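Non-structural protein 5 (Modoc virus, PDB 2WA2) probably methylates the 5' cap of viral RNA at guanine N7 and ribose 2'-O, using S-adenosylmethionine as methyl donor. Local coordinates at residues Phe33-Glu43 and Val219-His227; Ser65-Glu76 and Ser95-Gln103. The protein carries 4 engineered substitutions. One frame throughout, in Å; residues are numbered along the deposited sequence.

Contact 1: Phe33-Glu43 and Val219-His227; sequences FMAYRRRFVVE and VPLSRNSTH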
loop_
_atom_site.group_PDB
_atom_site.type_symbol
_atom_site.label_atom_id
_atom_site.label_comp_id
_atom_site.label_asym_id
_atom_site.label_seq_id
_atom_site.Cartn_x
_atom_site.Cartn_y
_atom_site.Cartn_z
ATOM N N PHE A 33 -21.373 8.749 -4.394
ATOM C CA PHE A 33 -19.987 8.426 -4.051
ATOM C C PHE A 33 -19.860 8.105 -2.572
ATOM O O PHE A 33 -19.249 7.104 -2.198
ATOM C CB PHE A 33 -19.060 9.590 -4.439
ATOM C CG PHE A 33 -17.601 9.360 -4.080
ATOM C CD1 PHE A 33 -16.748 8.725 -4.974
ATOM C CD2 PHE A 33 -17.107 9.768 -2.842
ATOM C CE1 PHE A 33 -15.390 8.503 -4.652
ATOM C CE2 PHE A 33 -15.770 9.555 -2.502
ATOM C CZ PHE A 33 -14.907 8.925 -3.407
ATOM N N MET A 34 -20.443 8.951 -1.723
ATOM C CA MET A 34 -20.325 8.747 -0.270
ATOM C C MET A 34 -21.007 7.452 0.194
ATOM O O MET A 34 -20.453 6.723 1.018
ATOM C CB MET A 34 -20.792 9.993 0.518
ATOM C CG MET A 34 -19.837 11.221 0.381
ATOM S SD MET A 34 -18.188 10.869 1.060
ATOM C CE MET A 34 -17.034 11.745 0.021
ATOM N N ALA A 35 -22.194 7.166 -0.339
ATOM C CA ALA A 35 -22.910 5.915 -0.072
ATOM C C ALA A 35 -22.138 4.719 -0.646
ATOM O O ALA A 35 -22.009 3.693 0.003
ATOM C CB ALA A 35 -24.303 5.964 -0.685
ATOM N N TYR A 36 -21.639 4.847 -1.876
ATOM C CA TYR A 36 -20.970 3.716 -2.523
ATOM C C TYR A 36 -19.702 3.277 -1.768
ATOM O O TYR A 36 -19.430 2.073 -1.584
ATOM C CB TYR A 36 -20.601 4.043 -3.984
ATOM C CG TYR A 36 -19.671 2.996 -4.590
ATOM C CD1 TYR A 36 -20.093 1.698 -4.750
ATOM C CD2 TYR A 36 -18.380 3.327 -5.005
ATOM C CE1 TYR A 36 -19.258 0.734 -5.289
ATOM C CE2 TYR A 36 -17.533 2.379 -5.561
ATOM C CZ TYR A 36 -17.984 1.080 -5.695
ATOM O OH TYR A 36 -17.216 0.100 -6.233
ATOM N N ARG A 37 -18.927 4.264 -1.339
ATOM C CA ARG A 37 -17.584 3.993 -0.874
ATOM C C ARG A 37 -17.517 3.152 0.395
ATOM O O ARG A 37 -16.538 2.461 0.583
ATOM C CB ARG A 37 -16.786 5.285 -0.724
ATOM C CG ARG A 37 -17.057 6.005 0.567
ATOM C CD ARG A 37 -16.783 7.444 0.409
ATOM N NE ARG A 37 -15.464 7.831 0.855
ATOM C CZ ARG A 37 -15.243 8.630 1.895
ATOM N NH1 ARG A 37 -16.261 9.099 2.623
ATOM N NH2 ARG A 37 -14.006 8.958 2.218
ATOM N N ARG A 38 -18.543 3.245 1.251
ATOM C CA ARG A 38 -18.640 2.480 2.508
ATOM C C ARG A 38 -19.474 1.197 2.430
ATOM O O ARG A 38 -19.541 0.462 3.411
ATOM C CB ARG A 38 -19.240 3.360 3.625
ATOM C CG ARG A 38 -20.547 4.032 3.205
ATOM C CD ARG A 38 -21.581 4.210 4.321
ATOM N NE ARG A 38 -22.921 4.264 3.713
ATOM C CZ ARG A 38 -23.672 5.367 3.597
ATOM N NH1 ARG A 38 -23.247 6.531 4.091
ATOM N NH2 ARG A 38 -24.867 5.307 3.000
ATOM N N ARG A 39 -20.115 0.937 1.293
ATOM C CA ARG A 39 -21.012 -0.213 1.137
ATOM C C ARG A 39 -20.289 -1.546 1.358
ATOM O O ARG A 39 -19.404 -1.919 0.589
ATOM C CB ARG A 39 -21.686 -0.170 -0.241
ATOM C CG ARG A 39 -23.024 -0.901 -0.348
ATOM C CD ARG A 39 -23.687 -0.606 -1.713
ATOM N NE ARG A 39 -24.204 0.771 -1.787
ATOM C CZ ARG A 39 -24.324 1.489 -2.910
ATOM N NH1 ARG A 39 -23.965 0.978 -4.090
ATOM N NH2 ARG A 39 -24.802 2.735 -2.855
ATOM N N PHE A 40 -20.672 -2.245 2.429
ATOM C CA PHE A 40 -20.073 -3.537 2.831
ATOM C C PHE A 40 -18.592 -3.485 3.229
ATOM O O PHE A 40 -17.909 -4.519 3.222
ATOM C CB PHE A 40 -20.217 -4.588 1.735
ATOM C CG PHE A 40 -21.621 -5.003 1.455
ATOM C CD1 PHE A 40 -22.251 -5.950 2.258
ATOM C CD2 PHE A 40 -22.303 -4.479 0.359
ATOM C CE1 PHE A 40 -23.559 -6.363 1.981
ATOM C CE2 PHE A 40 -23.611 -4.876 0.068
ATOM C CZ PHE A 40 -24.239 -5.816 0.891
ATOM N N VAL A 41 -18.097 -2.298 3.558
ATOM C CA VAL A 41 -16.700 -2.120 3.927
ATOM C C VAL A 41 -16.573 -2.373 5.438
ATOM O O VAL A 41 -17.385 -1.867 6.212
ATOM C CB VAL A 41 -16.204 -0.695 3.514
ATOM C CG1 VAL A 41 -14.789 -0.404 4.018
ATOM C CG2 VAL A 41 -16.272 -0.530 1.995
ATOM N N VAL A 42 -15.578 -3.175 5.841
ATOM C CA VAL A 42 -15.311 -3.407 7.265
ATOM C C VAL A 42 -14.986 -2.054 7.906
ATOM O O VAL A 42 -14.090 -1.343 7.440
ATOM C CB VAL A 42 -14.155 -4.426 7.512
ATOM C CG1 VAL A 42 -13.955 -4.675 9.032
ATOM C CG2 VAL A 42 -14.414 -5.751 6.782
ATOM N N GLU A 43 -15.730 -1.712 8.960
ATOM C CA GLU A 43 -15.707 -0.377 9.575
ATOM C C GLU A 43 -16.127 0.705 8.573
ATOM O O GLU A 43 -17.264 1.190 8.594
ATOM C CB GLU A 43 -14.332 -0.036 10.179
ATOM C CG GLU A 43 -13.906 -0.903 11.351
ATOM C CD GLU A 43 -12.554 -0.482 11.944
ATOM O OE1 GLU A 43 -12.163 0.707 11.821
ATOM O OE2 GLU A 43 -11.878 -1.351 12.542
ATOM N N VAL A 219 -7.363 -5.587 1.181
ATOM C CA VAL A 219 -7.797 -5.441 2.565
ATOM C C VAL A 219 -9.283 -5.027 2.534
ATOM O O VAL A 219 -9.639 -4.054 1.867
ATOM C CB VAL A 219 -6.927 -4.391 3.281
ATOM C CG1 VAL A 219 -7.258 -4.336 4.744
ATOM C CG2 VAL A 219 -5.435 -4.720 3.064
ATOM N N PRO A 220 -10.158 -5.790 3.201
ATOM C CA PRO A 220 -11.607 -5.511 3.185
ATOM C C PRO A 220 -12.000 -4.202 3.862
ATOM O O PRO A 220 -13.127 -3.720 3.672
ATOM C CB PRO A 220 -12.219 -6.720 3.918
ATOM C CG PRO A 220 -11.105 -7.283 4.722
ATOM C CD PRO A 220 -9.842 -7.031 3.934
ATOM N N LEU A 221 -11.081 -3.657 4.657
ATOM C CA LEU A 221 -11.191 -2.311 5.215
ATOM C C LEU A 221 -11.005 -1.190 4.187
ATOM O O LEU A 221 -11.378 -0.042 4.448
ATOM C CB LEU A 221 -10.167 -2.123 6.334
ATOM C CG LEU A 221 -10.373 -2.962 7.603
ATOM C CD1 LEU A 221 -9.114 -2.978 8.425
ATOM C CD2 LEU A 221 -11.426 -2.324 8.416
ATOM N N SER A 222 -10.380 -1.485 3.044
ATOM C CA SER A 222 -10.266 -0.448 2.000
ATOM C C SER A 222 -11.655 -0.049 1.518
ATOM O O SER A 222 -12.525 -0.907 1.349
ATOM C CB SER A 222 -9.461 -0.943 0.805
ATOM O OG SER A 222 -8.104 -1.122 1.142
ATOM N N ARG A 223 -11.829 1.245 1.235
ATOM C CA ARG A 223 -13.115 1.755 0.744
ATOM C C ARG A 223 -13.355 1.360 -0.713
ATOM O O ARG A 223 -12.414 1.110 -1.474
ATOM C CB ARG A 223 -13.186 3.267 0.888
ATOM C CG ARG A 223 -13.160 3.773 2.331
ATOM C CD ARG A 223 -13.561 5.240 2.296
ATOM N NE ARG A 223 -13.430 5.903 3.585
ATOM C CZ ARG A 223 -12.514 6.830 3.858
ATOM N NH1 ARG A 223 -11.641 7.214 2.933
ATOM N NH2 ARG A 223 -12.476 7.376 5.069
ATOM N N ASN A 224 -14.616 1.327 -1.117
ATOM C CA ASN A 224 -14.918 0.880 -2.474
ATOM C C ASN A 224 -14.471 1.897 -3.520
ATOM O O ASN A 224 -14.346 1.563 -4.691
ATOM C CB ASN A 224 -16.403 0.598 -2.650
ATOM C CG ASN A 224 -16.916 -0.535 -1.744
ATOM O OD1 ASN A 224 -16.232 -1.534 -1.514
ATOM N ND2 ASN A 224 -18.138 -0.365 -1.237
ATOM N N SER A 225 -14.209 3.128 -3.070
ATOM C CA SER A 225 -13.733 4.212 -3.948
ATOM C C SER A 225 -12.237 4.144 -4.278
ATOM O O SER A 225 -11.702 5.030 -4.960
ATOM C CB SER A 225 -14.044 5.557 -3.264
ATOM O OG SER A 225 -13.606 5.467 -1.918
ATOM N N THR A 226 -11.543 3.109 -3.774
ATOM C CA THR A 226 -10.167 2.871 -4.203
ATOM C C THR A 226 -10.008 1.392 -4.559
ATOM O O THR A 226 -10.561 0.556 -3.868
ATOM C CB THR A 226 -9.130 3.252 -3.112
ATOM O OG1 THR A 226 -7.833 2.852 -3.546
ATOM C CG2 THR A 226 -9.449 2.590 -1.740
ATOM N N HIS A 227 -9.253 1.115 -5.619
ATOM C CA HIS A 227 -8.949 -0.250 -6.037
ATOM C C HIS A 227 -7.606 -0.675 -5.432
ATOM O O HIS A 227 -7.041 -1.681 -5.867
ATOM C CB HIS A 227 -8.871 -0.291 -7.554
ATOM C CG HIS A 227 -9.244 -1.612 -8.164
ATOM N ND1 HIS A 227 -8.549 -2.779 -7.910
ATOM C CD2 HIS A 227 -10.203 -1.929 -9.068
ATOM C CE1 HIS A 227 -9.082 -3.765 -8.619
ATOM N NE2 HIS A 227 -10.080 -3.271 -9.338
HETATM O O HOH W 1 -15.026 -4.931 2.052
#
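Asn-224 packs on Tyr-36 and bonds to the backbone where helix 30-38 gives way to the following turn. Its CB lies over one face of the Tyr-36 ring, 3.8 Å from the ring centroid, in a CH-pi contact. CG stands anti to the carbonyl carbon (chi1 -62°), which turns the amide toward the carbonyls of Tyr-36 and Arg-39. ND2 uses both of its hydrogens there. One goes to Tyr-36 O at 2.8 Å, nearly straight along the C=O axis. The other goes to Arg-39 O at 2.7 Å, in the carbonyl plane and on a lone pair. Both acceptors lie close to the amide plane, so the two bonds fix the rotation of the amide. OD1 packs against Val-41 CG2 and accepts from Arg-253 of helix 239-254. The backbone joins in, with Asn-224 N bonded to Arg-37 O at 2.8 Å.

The chain leaves the helix here through a type II turn, Arg-38 to Val-41. The partner is the loop between the antiparallel strands 215-217 and 229-232 at one edge of the Rossmann-like methyltransferase sheet. Beyond the turn, Val-42 N makes a weak bond to Pro-220 O, and a water links that oxygen to Phe-40 O. Val-42 CG2 rests on Pro-220 CB, while its CG1 touches Leu-221 CD2 at 3.5 Å. At the other end, Ser-225 CB packs against the Phe-33 ring. Arg-37 and Arg-223 run side by side. Arg-37 NH2 sits over the centre of the Arg-223 guanidinium, 3.0 Å from its NH1, a close approach of like charges.

Contact 2: Ser65-Glu76 and Ser95-Gln103; sequences SRGTAKLAWIDE and SWSYYAASQ. Engineered in segment 95-103: Ser-95 (natural residue Gly). With SAM (S-adenosylmethionine), chain C.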
loop_
_atom_site.group_PDB
_atom_site.type_symbol
_atom_site.label_atom_id
_atom_site.label_comp_id
_atom_site.label_asym_id
_atom_site.label_seq_id
_atom_site.Cartn_x
_atom_site.Cartn_y
_atom_site.Cartn_z
ATOM N N SER A 65 -6.807 4.829 13.642
ATOM C CA SER A 65 -6.412 5.264 12.298
ATOM C C SER A 65 -6.792 4.220 11.228
ATOM O O SER A 65 -6.698 3.008 11.465
ATOM C CB SER A 65 -4.901 5.500 12.281
ATOM O OG SER A 65 -4.382 5.616 10.979
ATOM N N ARG A 66 -7.222 4.694 10.060
ATOM C CA ARG A 66 -7.458 3.808 8.922
ATOM C C ARG A 66 -6.176 3.075 8.552
ATOM O O ARG A 66 -6.219 1.887 8.280
ATOM C CB ARG A 66 -7.987 4.571 7.704
ATOM C CG ARG A 66 -9.510 4.608 7.617
ATOM C CD ARG A 66 -9.996 4.787 6.159
ATOM N NE ARG A 66 -11.052 3.819 5.822
ATOM C CZ ARG A 66 -12.338 3.949 6.159
ATOM N NH1 ARG A 66 -12.753 5.014 6.845
ATOM N NH2 ARG A 66 -13.220 3.019 5.810
ATOM N N GLY A 67 -5.048 3.799 8.591
ATOM C CA GLY A 67 -3.713 3.264 8.263
ATOM C C GLY A 67 -3.342 2.155 9.225
ATOM O O GLY A 67 -2.888 1.085 8.819
ATOM N N THR A 68 -3.559 2.409 10.510
ATOM C CA THR A 68 -3.284 1.418 11.540
ATOM C C THR A 68 -4.111 0.161 11.296
ATOM O O THR A 68 -3.575 -0.944 11.308
ATOM C CB THR A 68 -3.577 1.972 12.941
ATOM O OG1 THR A 68 -2.669 3.048 13.208
ATOM C CG2 THR A 68 -3.406 0.904 14.025
ATOM N N ALA A 69 -5.412 0.343 11.065
ATOM C CA ALA A 69 -6.310 -0.792 10.939
ATOM C C ALA A 69 -5.911 -1.665 9.754
ATOM O O ALA A 69 -5.972 -2.879 9.840
ATOM C CB ALA A 69 -7.756 -0.298 10.784
ATOM N N LYS A 70 -5.503 -1.036 8.647
ATOM C CA LYS A 70 -5.146 -1.776 7.439
ATOM C C LYS A 70 -3.881 -2.579 7.654
ATOM O O LYS A 70 -3.859 -3.761 7.326
ATOM C CB LYS A 70 -4.996 -0.839 6.233
ATOM C CG LYS A 70 -6.342 -0.368 5.664
ATOM C CD LYS A 70 -6.234 0.871 4.747
ATOM C CE LYS A 70 -5.304 0.682 3.579
ATOM N NZ LYS A 70 -5.211 1.969 2.771
ATOM N N LEU A 71 -2.845 -1.964 8.228
ATOM C CA LEU A 71 -1.577 -2.707 8.429
ATOM C C LEU A 71 -1.811 -3.810 9.447
ATOM O O LEU A 71 -1.284 -4.902 9.281
ATOM C CB LEU A 71 -0.433 -1.812 8.895
ATOM C CG LEU A 71 0.937 -2.487 9.034
ATOM C CD1 LEU A 71 1.319 -3.235 7.762
ATOM C CD2 LEU A 71 2.020 -1.493 9.469
ATOM N N ALA A 72 -2.603 -3.517 10.477
ATOM C CA ALA A 72 -2.927 -4.518 11.520
ATOM C C ALA A 72 -3.637 -5.738 10.926
ATOM O O ALA A 72 -3.327 -6.885 11.284
ATOM C CB ALA A 72 -3.765 -3.878 12.685
ATOM N N TRP A 73 -4.575 -5.475 10.006
ATOM C CA TRP A 73 -5.284 -6.516 9.289
ATOM C C TRP A 73 -4.335 -7.392 8.489
ATOM O O TRP A 73 -4.397 -8.619 8.596
ATOM C CB TRP A 73 -6.365 -5.925 8.377
ATOM C CG TRP A 73 -7.305 -6.968 7.797
ATOM C CD1 TRP A 73 -8.518 -7.362 8.321
ATOM C CD2 TRP A 73 -7.102 -7.758 6.613
ATOM N NE1 TRP A 73 -9.080 -8.333 7.517
ATOM C CE2 TRP A 73 -8.233 -8.601 6.471
ATOM C CE3 TRP A 73 -6.072 -7.839 5.654
ATOM C CZ2 TRP A 73 -8.372 -9.510 5.404
ATOM C CZ3 TRP A 73 -6.216 -8.736 4.583
ATOM C CH2 TRP A 73 -7.365 -9.570 4.477
ATOM N N ILE A 74 -3.479 -6.775 7.675
ATOM C CA ILE A 74 -2.477 -7.498 6.898
ATOM C C ILE A 74 -1.540 -8.310 7.816
ATOM O O ILE A 74 -1.178 -9.452 7.496
ATOM C CB ILE A 74 -1.644 -6.537 6.031
ATOM C CG1 ILE A 74 -2.557 -5.810 5.011
ATOM C CG2 ILE A 74 -0.426 -7.278 5.379
ATOM C CD1 ILE A 74 -1.866 -4.680 4.269
ATOM N N ASP A 75 -1.154 -7.709 8.944
ATOM C CA ASP A 75 -0.198 -8.349 9.860
ATOM C C ASP A 75 -0.819 -9.593 10.480
ATOM O O ASP A 75 -0.176 -10.648 10.534
ATOM C CB ASP A 75 0.243 -7.375 10.947
ATOM C CG ASP A 75 1.287 -7.963 11.877
ATOM O OD1 ASP A 75 2.035 -8.882 11.465
ATOM O OD2 ASP A 75 1.350 -7.491 13.029
ATOM N N GLU A 76 -2.065 -9.457 10.927
ATOM C CA GLU A 76 -2.798 -10.547 11.583
ATOM C C GLU A 76 -3.132 -11.669 10.619
ATOM O O GLU A 76 -3.308 -12.810 11.035
ATOM C CB GLU A 76 -4.072 -10.013 12.266
ATOM C CG GLU A 76 -3.847 -9.595 13.740
ATOM C CD GLU A 76 -4.385 -8.207 14.106
ATOM O OE1 GLU A 76 -5.591 -7.930 13.892
ATOM O OE2 GLU A 76 -3.591 -7.393 14.641
ATOM N N SER A 95 1.236 6.357 11.038
ATOM C CA SER A 95 0.452 5.288 11.696
ATOM C C SER A 95 1.084 3.927 11.513
ATOM O O SER A 95 1.111 3.138 12.446
ATOM C CB SER A 95 -1.006 5.249 11.204
ATOM O OG SER A 95 -1.765 6.269 11.823
ATOM N N TRP A 96 1.598 3.640 10.315
ATOM C CA TRP A 96 2.268 2.345 10.093
ATOM C C TRP A 96 3.519 2.212 10.958
ATOM O O TRP A 96 3.844 1.132 11.420
ATOM C CB TRP A 96 2.644 2.167 8.609
ATOM C CG TRP A 96 1.476 1.688 7.711
ATOM C CD1 TRP A 96 0.131 1.797 7.967
ATOM C CD2 TRP A 96 1.589 1.019 6.447
ATOM N NE1 TRP A 96 -0.599 1.230 6.932
ATOM C CE2 TRP A 96 0.269 0.755 5.988
ATOM C CE3 TRP A 96 2.680 0.609 5.652
ATOM C CZ2 TRP A 96 0.016 0.088 4.786
ATOM C CZ3 TRP A 96 2.422 -0.065 4.438
ATOM C CH2 TRP A 96 1.101 -0.307 4.023
ATOM N N SER A 97 4.238 3.313 11.145
ATOM C CA SER A 97 5.488 3.300 11.893
ATOM C C SER A 97 5.230 3.014 13.372
ATOM O O SER A 97 5.954 2.236 13.992
ATOM C CB SER A 97 6.207 4.635 11.708
ATOM O OG SER A 97 6.838 4.642 10.437
ATOM N N TYR A 98 4.183 3.628 13.911
ATOM C CA TYR A 98 3.764 3.424 15.299
ATOM C C TYR A 98 3.197 2.030 15.470
ATOM O O TYR A 98 3.397 1.397 16.508
ATOM C CB TYR A 98 2.758 4.484 15.732
ATOM C CG TYR A 98 3.410 5.803 16.077
ATOM C CD1 TYR A 98 4.225 5.924 17.210
ATOM C CD2 TYR A 98 3.228 6.922 15.275
ATOM C CE1 TYR A 98 4.855 7.130 17.518
ATOM C CE2 TYR A 98 3.835 8.142 15.595
ATOM C CZ TYR A 98 4.650 8.230 16.702
ATOM O OH TYR A 98 5.259 9.426 16.995
ATOM N N TYR A 99 2.503 1.536 14.447
ATOM C CA TYR A 99 2.070 0.157 14.492
ATOM C C TYR A 99 3.271 -0.782 14.536
ATOM O O TYR A 99 3.379 -1.614 15.446
ATOM C CB TYR A 99 1.109 -0.212 13.353
ATOM C CG TYR A 99 0.664 -1.638 13.506
ATOM C CD1 TYR A 99 -0.326 -1.985 14.430
ATOM C CD2 TYR A 99 1.287 -2.656 12.797
ATOM C CE1 TYR A 99 -0.710 -3.328 14.607
ATOM C CE2 TYR A 99 0.906 -4.000 12.959
ATOM C CZ TYR A 99 -0.079 -4.322 13.873
ATOM O OH TYR A 99 -0.428 -5.653 14.008
ATOM N N ALA A 100 4.178 -0.641 13.563
ATOM C CA ALA A 100 5.370 -1.454 13.486
ATOM C C ALA A 100 6.180 -1.386 14.783
ATOM O O ALA A 100 6.646 -2.403 15.254
ATOM C CB ALA A 100 6.237 -1.023 12.302
ATOM N N ALA A 101 6.338 -0.185 15.338
ATOM C CA ALA A 101 7.162 0.029 16.536
ATOM C C ALA A 101 6.630 -0.678 17.801
ATOM O O ALA A 101 7.386 -0.914 18.774
ATOM C CB ALA A 101 7.356 1.528 16.795
ATOM N N SER A 102 5.343 -1.013 17.790
ATOM C CA SER A 102 4.737 -1.747 18.897
ATOM C C SER A 102 4.832 -3.280 18.778
ATOM O O SER A 102 4.437 -3.995 19.706
ATOM C CB SER A 102 3.286 -1.303 19.095
ATOM O OG SER A 102 2.480 -1.762 18.021
ATOM N N GLN A 103 5.400 -3.785 17.683
ATOM C CA GLN A 103 5.480 -5.244 17.470
ATOM C C GLN A 103 6.751 -5.911 18.026
ATOM O O GLN A 103 7.832 -5.320 17.989
ATOM C CB GLN A 103 5.265 -5.587 15.991
ATOM C CG GLN A 103 3.911 -5.123 15.477
ATOM C CD GLN A 103 2.757 -5.694 16.276
ATOM O OE1 GLN A 103 2.606 -6.907 16.385
ATOM N NE2 GLN A 103 1.943 -4.815 16.854
HETATM N N SAM C . 0.829 4.606 6.001
HETATM C CA SAM C . 0.388 6.020 6.246
HETATM C C SAM C . -0.185 6.161 7.660
HETATM O O SAM C . -0.467 5.141 8.300
HETATM O OXT SAM C . -0.400 7.264 8.198
HETATM C CB SAM C . -0.665 6.435 5.219
HETATM C CG SAM C . -0.111 6.615 3.811
HETATM S SD SAM C . 0.549 8.286 3.691
HETATM C CE SAM C . -0.979 9.154 3.209
HETATM C "C5'" SAM C . 1.348 8.286 2.073
HETATM C "C4'" SAM C . 2.405 9.389 2.126
HETATM O "O4'" SAM C . 3.412 9.207 1.165
HETATM C "C3'" SAM C . 1.801 10.762 1.842
HETATM O "O3'" SAM C . 1.772 11.464 3.060
HETATM C "C2'" SAM C . 2.752 11.432 0.866
HETATM O "O2'" SAM C . 3.093 12.713 1.332
HETATM C "C1'" SAM C . 3.955 10.485 0.898
HETATM N N9 SAM C . 4.716 10.484 -0.347
HETATM C C8 SAM C . 4.207 10.472 -1.624
HETATM N N7 SAM C . 5.223 10.456 -2.494
HETATM C C5 SAM C . 6.374 10.472 -1.766
HETATM C C6 SAM C . 7.719 10.470 -2.141
HETATM N N6 SAM C . 8.093 10.480 -3.407
HETATM N N1 SAM C . 8.680 10.454 -1.148
HETATM C C2 SAM C . 8.332 10.463 0.176
HETATM N N3 SAM C . 7.008 10.467 0.569
HETATM C C4 SAM C . 6.060 10.481 -0.418
HETATM O O HOH W 2 -0.431 3.234 14.602
#
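This is a helix-helix contact that forms part of the S-adenosylmethionine pocket of the Rossmann-like fold. Helix 66-76 and helix 95-101 cross at -47°, with their axes 8.5 Å apart at closest approach. Tyr-99 is a knob in a hole formed by Thr-68, Leu-71, Ala-72 and Asp-75. CG anti to N (chi1 -178°) carries the ring across to helix 66-76. Its OH donates to Asp-75 OD2 at 2.7 Å, on the anti lone pair, and the carboxylate stands nearly perpendicular to the ring. Leu-71 CD2 touches Tyr-99 CD2, and Ala-72 CB meets CE1.

The Trp-96 indole is sandwiched between Leu-71 and the ligand. Leu-71 CB covers one face, 3.8 Å from the centroid of the five-membered ring. The amino N of S-adenosylmethionine lies over the opposite face. NE1 makes a weak, bent bond to Gly-67 O. Ser-65 is the N-cap of helix 66-76, its OG taking weak bonds from Gly-67 N and Thr-68 N. The same OG is hydrogen-bonded at 2.8 Å to OG of Ser-95, an engineered residue in place of Gly. A water joins Thr-68 OG1 to Ser-95 O. The backbone N atoms of Ser-95 and Trp-96 make weak bonds to the ligand carboxylate.

Behind the pair, Ile-74 and Trp-96 both touch Cys-190 of strand 188-193. Helix 95-101 also packs on strands 106-112 and 133-136 through Ser-97 and Ala-101.

In the fold
From the N terminus, helix 14-27 leads into helix 30-38, whose end opens contact 1. Residues 44-63 are not modelled. Helix 66-76 follows, then strand 86-89 and helix 95-101, where contact 2 closes a short loop. The chain then builds most of the sheet before residues 219-227 return to close contact 1. Contact 2 is therefore nested inside the long loop of contact 1. Contact 1 ties helix 30-38 and the turn after it to the loop between strands 215-217 and 229-232. Contact 2 joins two helices beside the ligand. Their centres are 19 Å apart, but they touch: Pro-220 packs on Trp-73, Val-219 on Ile-74 and Leu-221 on Ala-69.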